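Sulfite reductase [ferredoxin] (Mycobacterium tuberculosis, PDB 1ZJ8) catalyses the six-electron reduction of sulfite to sulfide with electrons from ferredoxin, using a siroheme and a [4Fe-4S] cluster. Local coordinates at residues N470-P475 with A479-A484; F504-G509 with G533-R538; S429-C434 with F438-V443. All blocks are in the same frame, centred on the assembly; numbering follows the deposited sequence.

Contact 1: N470-P475 with A479-A484. With SF4 (iron/sulfur cluster), chain D.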
loop_
_atom_site.group_PDB
_atom_site.type_symbol
_atom_site.label_atom_id
_atom_site.label_comp_id
_atom_site.label_asym_id
_atom_site.label_seq_id
_atom_site.Cartn_x
_atom_site.Cartn_y
_atom_site.Cartn_z
ATOM N N ASN A 470 -4.932 -8.941 -8.980
ATOM C CA ASN A 470 -5.274 -8.091 -7.829
ATOM C C ASN A 470 -6.787 -8.053 -7.590
ATOM O O ASN A 470 -7.552 -7.682 -8.489
ATOM C CB ASN A 470 -4.756 -6.673 -8.032
ATOM C CG ASN A 470 -3.239 -6.605 -8.100
ATOM O OD1 ASN A 470 -2.561 -7.615 -8.041
ATOM N ND2 ASN A 470 -2.706 -5.402 -8.226
ATOM N N ILE A 471 -7.204 -8.435 -6.376
ATOM C CA ILE A 471 -8.618 -8.504 -6.000
ATOM C C ILE A 471 -8.974 -7.376 -5.037
ATOM O O ILE A 471 -8.542 -7.357 -3.886
ATOM C CB ILE A 471 -8.964 -9.843 -5.322
ATOM C CG1 ILE A 471 -8.236 -11.016 -6.000
ATOM C CG2 ILE A 471 -10.483 -10.062 -5.330
ATOM C CD1 ILE A 471 -8.678 -12.399 -5.513
ATOM N N ASN A 472 -9.794 -6.446 -5.504
ATOM C CA ASN A 472 -10.209 -5.296 -4.693
ATOM C C ASN A 472 -11.702 -5.378 -4.391
ATOM O O ASN A 472 -12.482 -5.772 -5.260
ATOM C CB ASN A 472 -9.885 -4.001 -5.430
ATOM C CG ASN A 472 -8.403 -3.891 -5.797
ATOM O OD1 ASN A 472 -7.681 -3.045 -5.257
ATOM N ND2 ASN A 472 -7.947 -4.743 -6.733
ATOM N N GLY A 473 -12.093 -5.016 -3.166
ATOM C CA GLY A 473 -13.500 -5.098 -2.714
ATOM C C GLY A 473 -14.407 -3.909 -3.066
ATOM O O GLY A 473 -15.614 -3.932 -2.767
ATOM N N CYS A 474 -13.832 -2.878 -3.697
ATOM C CA CYS A 474 -14.571 -1.679 -4.109
ATOM C C CYS A 474 -13.658 -0.826 -5.004
ATOM O O CYS A 474 -12.496 -1.177 -5.210
ATOM C CB CYS A 474 -15.028 -0.892 -2.879
ATOM S SG CYS A 474 -13.796 0.284 -2.326
ATOM N N PRO A 475 -14.177 0.296 -5.538
ATOM C CA PRO A 475 -13.423 1.067 -6.552
ATOM C C PRO A 475 -12.216 1.885 -6.059
ATOM O O PRO A 475 -11.441 2.369 -6.908
ATOM C CB PRO A 475 -14.492 1.998 -7.169
ATOM C CG PRO A 475 -15.788 1.585 -6.579
ATOM C CD PRO A 475 -15.496 0.902 -5.282
ATOM N N ALA A 479 -5.700 -2.486 -3.481
ATOM C CA ALA A 479 -4.848 -3.573 -3.942
ATOM C C ALA A 479 -4.542 -3.377 -5.410
ATOM O O ALA A 479 -4.266 -4.339 -6.115
ATOM C CB ALA A 479 -5.512 -4.920 -3.702
ATOM N N ARG A 480 -4.594 -2.126 -5.868
ATOM C CA ARG A 480 -4.088 -1.740 -7.187
ATOM C C ARG A 480 -4.738 -2.480 -8.371
ATOM O O ARG A 480 -4.112 -3.303 -9.023
ATOM C CB ARG A 480 -2.545 -1.863 -7.190
ATOM C CG ARG A 480 -1.813 -0.588 -6.645
ATOM C CD ARG A 480 -1.069 -0.753 -5.328
ATOM N NE ARG A 480 0.221 -1.404 -5.520
ATOM C CZ ARG A 480 1.139 -1.578 -4.571
ATOM N NH1 ARG A 480 0.955 -1.138 -3.324
ATOM N NH2 ARG A 480 2.262 -2.207 -4.885
ATOM N N ILE A 481 -5.996 -2.138 -8.646
ATOM C CA ILE A 481 -6.802 -2.727 -9.732
ATOM C C ILE A 481 -6.216 -2.532 -11.142
ATOM O O ILE A 481 -6.143 -3.467 -11.961
ATOM C CB ILE A 481 -8.204 -2.058 -9.798
ATOM C CG1 ILE A 481 -8.965 -2.206 -8.486
ATOM C CG2 ILE A 481 -9.038 -2.658 -10.954
ATOM C CD1 ILE A 481 -10.119 -1.263 -8.338
ATOM N N GLN A 482 -5.824 -1.294 -11.420
ATOM C CA GLN A 482 -5.608 -0.865 -12.790
ATOM C C GLN A 482 -4.225 -1.206 -13.261
ATOM O O GLN A 482 -3.881 -0.916 -14.406
ATOM C CB GLN A 482 -5.850 0.649 -12.953
ATOM C CG GLN A 482 -7.234 1.156 -12.515
ATOM C CD GLN A 482 -7.293 1.468 -11.036
ATOM O OE1 GLN A 482 -6.511 0.929 -10.250
ATOM N NE2 GLN A 482 -8.212 2.352 -10.647
ATOM N N ILE A 483 -3.421 -1.814 -12.398
ATOM C CA ILE A 483 -2.043 -2.111 -12.769
ATOM C C ILE A 483 -1.734 -3.585 -12.575
ATOM O O ILE A 483 -0.614 -3.945 -12.228
ATOM C CB ILE A 483 -1.055 -1.194 -12.002
ATOM C CG1 ILE A 483 -1.166 -1.399 -10.487
ATOM C CG2 ILE A 483 -1.327 0.261 -12.343
ATOM C CD1 ILE A 483 -0.312 -0.466 -9.694
ATOM N N ALA A 484 -2.731 -4.431 -12.810
ATOM C CA ALA A 484 -2.578 -5.880 -12.710
ATOM C C ALA A 484 -2.814 -6.411 -14.077
ATOM O O ALA A 484 -3.527 -5.796 -14.843
ATOM C CB ALA A 484 -3.615 -6.456 -11.771
HETATM FE FE1 SF4 D . -12.296 -0.696 -0.871
HETATM FE FE2 SF4 D . -9.779 -0.650 0.195
HETATM FE FE3 SF4 D . -11.895 -1.537 1.687
HETATM FE FE4 SF4 D . -10.779 -2.969 -0.350
HETATM S S1 SF4 D . -9.775 -2.414 1.647
HETATM S S2 SF4 D . -13.054 -2.654 0.028
HETATM S S3 SF4 D . -10.343 -1.353 -1.917
HETATM S S4 SF4 D . -11.601 0.604 0.901
#
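The amide of Asn470 has Ala484 CB over one face, 3.7 Å from CG, and Ala479 O on the opposite side. At its edge ND2 donates to Arg480 O at 2.6 Å. The acceptor lies close to the plane of the amide, while the nitrogen itself sits above the plane of the Arg480 carbonyl. Asn472 has its amide between two aliphatic groups: CG1 of Ile481 comes down almost squarely on the face at CG, and the methyl of Ala479 lies on the other side, displaced toward OD1. That oxygen receives Ala479 N at 2.7 Å, a bent bond (136° at the hydrogen). Both asparagines set CG beside their own backbone N (chi1 -64° and -56°), which turns the two amides to the returning chain. Just past the end of the strand, SG of Cys474 binds iron FE1 of the cluster at 2.3 Å. The turn between the segments holds Cys478, the probable axial ligand of the siroheme iron, so the two amide bonds close the turn that carries this residue. Strand 469-472 runs between strands 425-427 and 486-494, parallel to both: Ile471 bonds through its backbone to Met426 and Cys428, Asn470 to Ile486 and Phe488.

Contact 2: F504-G509 with G533-R538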
loop_
_atom_site.group_PDB
_atom_site.type_symbol
_atom_site.label_atom_id
_atom_site.label_comp_id
_atom_site.label_asym_id
_atom_site.label_seq_id
_atom_site.Cartn_x
_atom_site.Cartn_y
_atom_site.Cartn_z
ATOM N N PHE A 504 -17.491 -8.917 -9.639
ATOM C CA PHE A 504 -16.330 -8.090 -9.962
ATOM C C PHE A 504 -16.366 -7.592 -11.410
ATOM O O PHE A 504 -16.785 -8.310 -12.322
ATOM C CB PHE A 504 -15.029 -8.885 -9.695
ATOM C CG PHE A 504 -14.859 -9.314 -8.252
ATOM C CD1 PHE A 504 -15.377 -10.527 -7.799
ATOM C CD2 PHE A 504 -14.213 -8.497 -7.345
ATOM C CE1 PHE A 504 -15.248 -10.914 -6.474
ATOM C CE2 PHE A 504 -14.086 -8.885 -6.025
ATOM C CZ PHE A 504 -14.609 -10.100 -5.593
ATOM N N GLN A 505 -15.947 -6.341 -11.587
ATOM C CA GLN A 505 -15.637 -5.772 -12.893
ATOM C C GLN A 505 -14.158 -6.061 -13.135
ATOM O O GLN A 505 -13.368 -6.056 -12.196
ATOM C CB GLN A 505 -15.911 -4.249 -12.883
ATOM C CG GLN A 505 -15.830 -3.510 -14.263
ATOM C CD GLN A 505 -16.196 -1.982 -14.181
ATOM O OE1 GLN A 505 -15.332 -1.106 -14.320
ATOM N NE2 GLN A 505 -17.480 -1.685 -13.953
ATOM N N VAL A 506 -13.797 -6.307 -14.386
ATOM C CA VAL A 506 -12.494 -6.846 -14.752
ATOM C C VAL A 506 -11.640 -5.833 -15.511
ATOM O O VAL A 506 -12.072 -5.277 -16.518
ATOM C CB VAL A 506 -12.711 -8.090 -15.641
ATOM C CG1 VAL A 506 -11.397 -8.636 -16.225
ATOM C CG2 VAL A 506 -13.443 -9.159 -14.828
ATOM N N HIS A 507 -10.422 -5.600 -15.035
ATOM C CA HIS A 507 -9.474 -4.737 -15.733
ATOM C C HIS A 507 -8.330 -5.639 -16.175
ATOM O O HIS A 507 -7.788 -6.396 -15.367
ATOM C CB HIS A 507 -8.967 -3.604 -14.830
ATOM C CG HIS A 507 -10.041 -2.665 -14.347
ATOM N ND1 HIS A 507 -10.088 -1.332 -14.709
ATOM C CD2 HIS A 507 -11.093 -2.857 -13.510
ATOM C CE1 HIS A 507 -11.127 -0.751 -14.133
ATOM N NE2 HIS A 507 -11.753 -1.654 -13.399
ATOM N N LEU A 508 -7.978 -5.591 -17.452
ATOM C CA LEU A 508 -6.966 -6.491 -17.979
ATOM C C LEU A 508 -5.761 -5.732 -18.526
ATOM O O LEU A 508 -5.915 -4.718 -19.211
ATOM C CB LEU A 508 -7.582 -7.373 -19.059
ATOM C CG LEU A 508 -8.571 -8.420 -18.532
ATOM C CD1 LEU A 508 -9.572 -8.817 -19.602
ATOM C CD2 LEU A 508 -7.839 -9.654 -18.031
ATOM N N GLY A 509 -4.561 -6.219 -18.220
ATOM C CA GLY A 509 -3.335 -5.740 -18.874
ATOM C C GLY A 509 -2.630 -4.514 -18.286
ATOM O O GLY A 509 -1.789 -3.910 -18.946
ATOM N N GLY A 533 -12.293 -18.262 -10.193
ATOM C CA GLY A 533 -11.403 -19.352 -10.596
ATOM C C GLY A 533 -11.711 -19.856 -11.983
ATOM O O GLY A 533 -10.806 -20.128 -12.770
ATOM N N ASP A 534 -12.996 -19.989 -12.288
ATOM C CA ASP A 534 -13.427 -20.377 -13.629
ATOM C C ASP A 534 -12.920 -19.388 -14.663
ATOM O O ASP A 534 -12.338 -19.766 -15.676
ATOM C CB ASP A 534 -14.956 -20.407 -13.725
ATOM C CG ASP A 534 -15.593 -21.477 -12.858
ATOM O OD1 ASP A 534 -15.182 -22.646 -12.942
ATOM O OD2 ASP A 534 -16.540 -21.154 -12.117
ATOM N N TYR A 535 -13.161 -18.114 -14.399
ATOM C CA TYR A 535 -12.792 -17.057 -15.330
ATOM C C TYR A 535 -11.283 -16.979 -15.585
ATOM O O TYR A 535 -10.846 -16.931 -16.732
ATOM C CB TYR A 535 -13.287 -15.704 -14.818
ATOM C CG TYR A 535 -12.718 -14.571 -15.614
ATOM C CD1 TYR A 535 -13.372 -14.095 -16.734
ATOM C CD2 TYR A 535 -11.499 -14.015 -15.278
ATOM C CE1 TYR A 535 -12.838 -13.083 -17.480
ATOM C CE2 TYR A 535 -10.956 -13.003 -16.013
ATOM C CZ TYR A 535 -11.626 -12.535 -17.110
ATOM O OH TYR A 535 -11.081 -11.508 -17.853
ATOM N N ILE A 536 -10.503 -16.938 -14.506
ATOM C CA ILE A 536 -9.044 -16.898 -14.605
ATOM C C ILE A 536 -8.530 -18.082 -15.430
ATOM O O ILE A 536 -7.689 -17.917 -16.311
ATOM C CB ILE A 536 -8.346 -16.980 -13.218
ATOM C CG1 ILE A 536 -8.692 -15.801 -12.320
ATOM C CG2 ILE A 536 -6.828 -17.032 -13.380
ATOM C CD1 ILE A 536 -8.308 -14.518 -12.894
ATOM N N ASP A 537 -9.029 -19.275 -15.109
ATOM C CA ASP A 537 -8.677 -20.487 -15.828
ATOM C C ASP A 537 -8.982 -20.336 -17.314
ATOM O O ASP A 537 -8.106 -20.559 -18.155
ATOM C CB ASP A 537 -9.449 -21.673 -15.247
ATOM C CG ASP A 537 -9.208 -22.981 -16.008
ATOM O OD1 ASP A 537 -8.453 -23.841 -15.508
ATOM O OD2 ASP A 537 -9.791 -23.164 -17.099
ATOM N N ARG A 538 -10.223 -19.950 -17.626
ATOM C CA ARG A 538 -10.656 -19.751 -19.007
ATOM C C ARG A 538 -9.672 -18.833 -19.720
ATOM O O ARG A 538 -9.058 -19.236 -20.703
ATOM C CB ARG A 538 -12.071 -19.167 -19.024
ATOM C CG ARG A 538 -12.711 -18.994 -20.393
ATOM C CD ARG A 538 -14.240 -18.877 -20.265
ATOM N NE ARG A 538 -14.695 -17.783 -19.393
ATOM C CZ ARG A 538 -15.332 -17.912 -18.214
ATOM N NH1 ARG A 538 -15.603 -19.098 -17.666
ATOM N NH2 ARG A 538 -15.692 -16.816 -17.550
#
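Tyr535 reaches from helix 532-545 to Val506 and Leu508 on strand 500-508, a helix-on-sheet contact in the alpha/beta fold of the second 4Fe-4S domain. The close part is small, 108 Å² in all, and one side chain supplies everything on the helix side. With CG anti to the backbone N (chi1 170°), the tyrosine spans the distance between helix and strand, where the backbones stay far apart: the CA atoms of Val506 and Tyr535 are 10.2 Å from each other. Val506 and Leu508 point to the helix from the same face of the strand, and their methyl groups come up to the hydroxyl of Tyr535 from the opposite direction. The hydroxyl is therefore set against hydrocarbon on this side, with Leu508 CD1 3.5 Å from Tyr535 OH, and its polar need is met elsewhere, by a hydrogen bond to Leu565 O near the C terminus. Val527 of strand 520-528 touches both Val506 and Tyr535 and helps to enclose the pair.

Away from this buried spot the helix turns toward solvent. Asp534 and Asp537 are partly exposed and make salt bridges to Arg455 and Arg541, respectively, while Arg538 is exposed, its NE bonded to Arg566 O. On the other face of the strand, His507 points away from the helix. Back at the close point, Val506 CG1 stands 3.3 Å from Tyr535 OH and 4.0 Å from Tyr535 CZ, approaching the ring obliquely.

Contact 3: S429-C434 with F438-V443. With SRM (siroheme), chain E.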
loop_
_atom_site.group_PDB
_atom_site.type_symbol
_atom_site.label_atom_id
_atom_site.label_comp_id
_atom_site.label_asym_id
_atom_site.label_seq_id
_atom_site.Cartn_x
_atom_site.Cartn_y
_atom_site.Cartn_z
ATOM N N SER A 429 -8.590 -5.752 2.045
ATOM C CA SER A 429 -9.259 -6.333 3.211
ATOM C C SER A 429 -10.663 -6.868 2.856
ATOM O O SER A 429 -11.028 -8.005 3.209
ATOM C CB SER A 429 -9.305 -5.290 4.298
ATOM O OG SER A 429 -8.018 -4.736 4.391
ATOM N N GLY A 430 -11.424 -6.053 2.127
ATOM C CA GLY A 430 -12.745 -6.444 1.669
ATOM C C GLY A 430 -13.735 -6.550 2.809
ATOM O O GLY A 430 -13.447 -6.195 3.976
ATOM N N ILE A 431 -14.900 -7.090 2.463
ATOM C CA ILE A 431 -16.096 -7.036 3.315
ATOM C C ILE A 431 -15.956 -7.719 4.687
ATOM O O ILE A 431 -16.804 -7.506 5.553
ATOM C CB ILE A 431 -17.313 -7.634 2.549
ATOM C CG1 ILE A 431 -18.638 -7.176 3.161
ATOM C CG2 ILE A 431 -17.228 -9.167 2.482
ATOM C CD1 ILE A 431 -19.822 -7.221 2.154
ATOM N N GLU A 432 -14.907 -8.526 4.884
ATOM C CA GLU A 432 -14.596 -9.127 6.204
ATOM C C GLU A 432 -14.394 -8.086 7.338
ATOM O O GLU A 432 -14.651 -8.373 8.505
ATOM C CB GLU A 432 -13.337 -10.011 6.076
ATOM C CG GLU A 432 -12.905 -10.817 7.313
ATOM C CD GLU A 432 -11.381 -10.994 7.425
ATOM O OE1 GLU A 432 -10.615 -10.297 6.716
ATOM O OE2 GLU A 432 -10.950 -11.818 8.256
ATOM N N PHE A 433 -13.907 -6.897 6.989
ATOM C CA PHE A 433 -13.614 -5.856 7.982
ATOM C C PHE A 433 -13.860 -4.418 7.468
ATOM O O PHE A 433 -13.977 -3.489 8.257
ATOM C CB PHE A 433 -12.135 -5.937 8.427
ATOM C CG PHE A 433 -11.785 -7.118 9.343
ATOM C CD1 PHE A 433 -12.458 -7.335 10.540
ATOM C CD2 PHE A 433 -10.714 -7.962 9.028
ATOM C CE1 PHE A 433 -12.098 -8.408 11.395
ATOM C CE2 PHE A 433 -10.349 -9.028 9.876
ATOM C CZ PHE A 433 -11.039 -9.244 11.059
ATOM N N CYS A 434 -13.932 -4.230 6.157
ATOM C CA CYS A 434 -13.995 -2.896 5.575
ATOM C C CYS A 434 -15.437 -2.397 5.362
ATOM O O CYS A 434 -16.280 -3.132 4.837
ATOM C CB CYS A 434 -13.271 -2.903 4.232
ATOM S SG CYS A 434 -13.101 -1.259 3.600
ATOM N N PHE A 438 -17.949 -4.215 -1.330
ATOM C CA PHE A 438 -19.126 -4.938 -1.826
ATOM C C PHE A 438 -18.855 -6.455 -1.884
ATOM O O PHE A 438 -19.785 -7.259 -2.037
ATOM C CB PHE A 438 -19.542 -4.392 -3.198
ATOM C CG PHE A 438 -19.797 -2.928 -3.188
ATOM C CD1 PHE A 438 -20.807 -2.398 -2.384
ATOM C CD2 PHE A 438 -19.014 -2.069 -3.945
ATOM C CE1 PHE A 438 -21.046 -1.023 -2.340
ATOM C CE2 PHE A 438 -19.246 -0.680 -3.912
ATOM C CZ PHE A 438 -20.267 -0.158 -3.102
ATOM N N ALA A 439 -17.584 -6.834 -1.727
ATOM C CA ALA A 439 -17.184 -8.230 -1.815
ATOM C C ALA A 439 -16.067 -8.597 -0.851
ATOM O O ALA A 439 -15.351 -7.741 -0.289
ATOM C CB ALA A 439 -16.760 -8.579 -3.232
ATOM N N GLU A 440 -15.947 -9.910 -0.686
ATOM C CA GLU A 440 -14.934 -10.519 0.138
ATOM C C GLU A 440 -13.664 -10.733 -0.708
ATOM O O GLU A 440 -13.720 -11.154 -1.857
ATOM C CB GLU A 440 -15.466 -11.836 0.719
ATOM C CG GLU A 440 -14.538 -12.486 1.707
ATOM C CD GLU A 440 -14.100 -11.515 2.790
ATOM O OE1 GLU A 440 -14.991 -11.159 3.600
ATOM O OE2 GLU A 440 -12.895 -11.104 2.816
ATOM N N THR A 441 -12.517 -10.426 -0.126
ATOM C CA THR A 441 -11.269 -10.411 -0.872
ATOM C C THR A 441 -10.149 -11.202 -0.189
ATOM O O THR A 441 -9.599 -12.124 -0.801
ATOM C CB THR A 441 -10.791 -8.955 -1.088
ATOM O OG1 THR A 441 -10.827 -8.250 0.161
ATOM C CG2 THR A 441 -11.671 -8.248 -2.085
ATOM N N ARG A 442 -9.818 -10.857 1.064
ATOM C CA ARG A 442 -8.677 -11.491 1.713
ATOM C C ARG A 442 -8.923 -12.957 2.054
ATOM O O ARG A 442 -8.010 -13.774 1.933
ATOM C CB ARG A 442 -8.158 -10.730 2.949
ATOM C CG ARG A 442 -6.654 -11.075 3.180
ATOM C CD ARG A 442 -5.938 -10.405 4.351
ATOM N NE ARG A 442 -5.964 -8.944 4.315
ATOM C CZ ARG A 442 -5.334 -8.171 3.436
ATOM N NH1 ARG A 442 -4.624 -8.687 2.459
ATOM N NH2 ARG A 442 -5.440 -6.853 3.519
ATOM N N VAL A 443 -10.148 -13.303 2.434
ATOM C CA VAL A 443 -10.484 -14.696 2.734
ATOM C C VAL A 443 -10.627 -15.523 1.440
ATOM O O VAL A 443 -10.161 -16.674 1.353
ATOM C CB VAL A 443 -11.788 -14.782 3.587
ATOM C CG1 VAL A 443 -11.941 -16.207 4.182
ATOM C CG2 VAL A 443 -11.783 -13.693 4.703
HETATM FE FE SRM E . -6.376 2.188 1.377
HETATM C CHA SRM E . -9.322 3.523 2.474
HETATM C CHB SRM E . -7.068 -0.650 3.016
HETATM C CHC SRM E . -3.545 0.939 0.367
HETATM C CHD SRM E . -6.782 3.779 -1.663
HETATM N NA SRM E . -7.795 1.635 2.673
HETATM C C1A SRM E . -8.856 2.351 3.106
HETATM C C2A SRM E . -9.508 1.786 4.330
HETATM C CMA SRM E . -9.000 2.502 5.544
HETATM C CDA SRM E . -11.007 1.745 4.224
HETATM C CEA SRM E . -11.830 2.757 4.955
HETATM O O3A SRM E . -11.700 3.950 4.662
HETATM O O4A SRM E . -12.623 2.414 5.844
HETATM C C3A SRM E . -9.002 0.384 4.278
HETATM C CAA SRM E . -8.664 -0.203 5.607
HETATM C CBA SRM E . -9.952 -0.853 6.037
HETATM C CCA SRM E . -9.685 -2.063 6.872
HETATM O O1A SRM E . -8.748 -2.826 6.550
HETATM O O2A SRM E . -10.400 -2.260 7.885
HETATM C C4A SRM E . -7.887 0.453 3.292
HETATM N NB SRM E . -5.424 0.514 1.776
HETATM C C1B SRM E . -5.782 -0.553 2.493
HETATM C C2B SRM E . -4.703 -1.581 2.688
HETATM C CMB SRM E . -4.670 -2.194 4.060
HETATM C CDB SRM E . -4.943 -2.669 1.695
HETATM C CEB SRM E . -4.014 -3.830 1.687
HETATM O O3B SRM E . -4.373 -4.979 2.024
HETATM O O4B SRM E . -2.856 -3.608 1.335
HETATM C C3B SRM E . -3.499 -0.746 2.312
HETATM C CAB SRM E . -2.965 0.002 3.506
HETATM C CBB SRM E . -1.513 0.338 3.354
HETATM C CCB SRM E . -1.079 1.274 4.444
HETATM O O1B SRM E . -0.431 0.866 5.405
HETATM O O2B SRM E . -1.333 2.473 4.391
HETATM C C4B SRM E . -4.156 0.291 1.442
HETATM N NC SRM E . -5.447 2.231 -0.318
HETATM C C1C SRM E . -4.182 1.805 -0.509
HETATM C C2C SRM E . -3.725 1.987 -1.808
HETATM C CDC SRM E . -2.514 1.428 -2.478
HETATM C CEC SRM E . -1.204 2.109 -2.392
HETATM O O3C SRM E . -1.046 3.069 -1.604
HETATM O O4C SRM E . -0.323 1.674 -3.147
HETATM C C3C SRM E . -4.699 2.755 -2.369
HETATM C CAC SRM E . -4.551 3.184 -3.793
HETATM C CBC SRM E . -3.504 4.207 -4.178
HETATM C CCC SRM E . -4.026 5.593 -3.842
HETATM O O1C SRM E . -4.134 5.962 -2.641
HETATM O O2C SRM E . -4.359 6.323 -4.810
HETATM C C4C SRM E . -5.690 2.947 -1.441
HETATM N ND SRM E . -7.587 3.663 0.703
HETATM C C1D SRM E . -7.674 3.990 -0.597
HETATM C C2D SRM E . -8.904 4.637 -0.822
HETATM C CAD SRM E . -9.099 5.667 -1.921
HETATM C CBD SRM E . -8.875 7.111 -1.598
HETATM C CCD SRM E . -8.913 8.200 -2.632
HETATM O O1D SRM E . -7.842 8.809 -2.850
HETATM O O2D SRM E . -9.975 8.479 -3.251
HETATM C C3D SRM E . -9.552 4.685 0.401
HETATM C CDD SRM E . -10.656 5.643 0.759
HETATM C CED SRM E . -10.408 7.097 1.096
HETATM O O3D SRM E . -9.273 7.517 1.325
HETATM O O4D SRM E . -11.341 7.910 1.150
HETATM C C4D SRM E . -8.726 4.081 1.334
#
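Arg442 and Ser429 take hold of two different siroheme carboxylates from the two segments. Arg442 NH2 donates to siroheme O3B at 2.6 Å with a nearly straight bond (164° at the hydrogen), the carboxylate lying at the edge of the guanidinium and close to its plane. Ser429 OG donates to siroheme O1A at 3.0 Å, and a weak bond from Arg442 NH2 to Ser429 OG ties the two donors together. The arginine reaches that far because its chain starts anti to the backbone N (chi1 -155°), runs extended through chi2 and bends at chi3.

Between the backbones, Ile431 N donates to Ala439 O at 2.9 Å, the nitrogen lying above the carbonyl plane. The 429-434 chain is itself curled: Gly430 O accepts Phe433 N and Cys434 N from opposite faces of its plane, which brings Cys434 round to the cluster, where its SG is a ligand of iron FE3. Thr441 OG1 lies beside Gly430 and is hydrogen-bonded to Cys428 O, in the residue that probably supplies another cluster ligand.

Farther out, Glu440 folds back at chi2 (52°). Its OE2 accepts Thr441 N from above the carboxylate plane, and its OE1 comes 3.2 Å from Ile431 CG2. Glu432 crosses Val443 at about a right angle, with CD 3.9 Å from Val443 CG2. The two glutamates bring like charges near each other; a long, weak ion pair from Glu432 to Arg363 may ease this.

The whole turn connects strand 425-427 to the start of helix 442-455. Strand 79-83 touches it through Ile431 and Phe433, strand 363-365 through Arg442 and Val443, and strand 500-508 through Ala439.

Following the chain, contact 3 comes first and closes the short loop between strand 425-427 and helix 442-455; contact 1 then closes another, between strands 469-472 and 486-494, again with just three residues between its segments. Contact 2 spans 23 residues, from strand 500-508 across strand 520-528 to helix 532-545. The three follow in series, without nesting or crossing. The two tight loops meet at the cluster, where Gly473 O and Phe438 N, 2.8 Å apart, probably form a hydrogen bond. Contact 2 lies farther out, yet Phe504 touches Ile471 and Ala439, and His507 packs on Ile481, so one mixed sheet links the cofactor loops to helix 532-545.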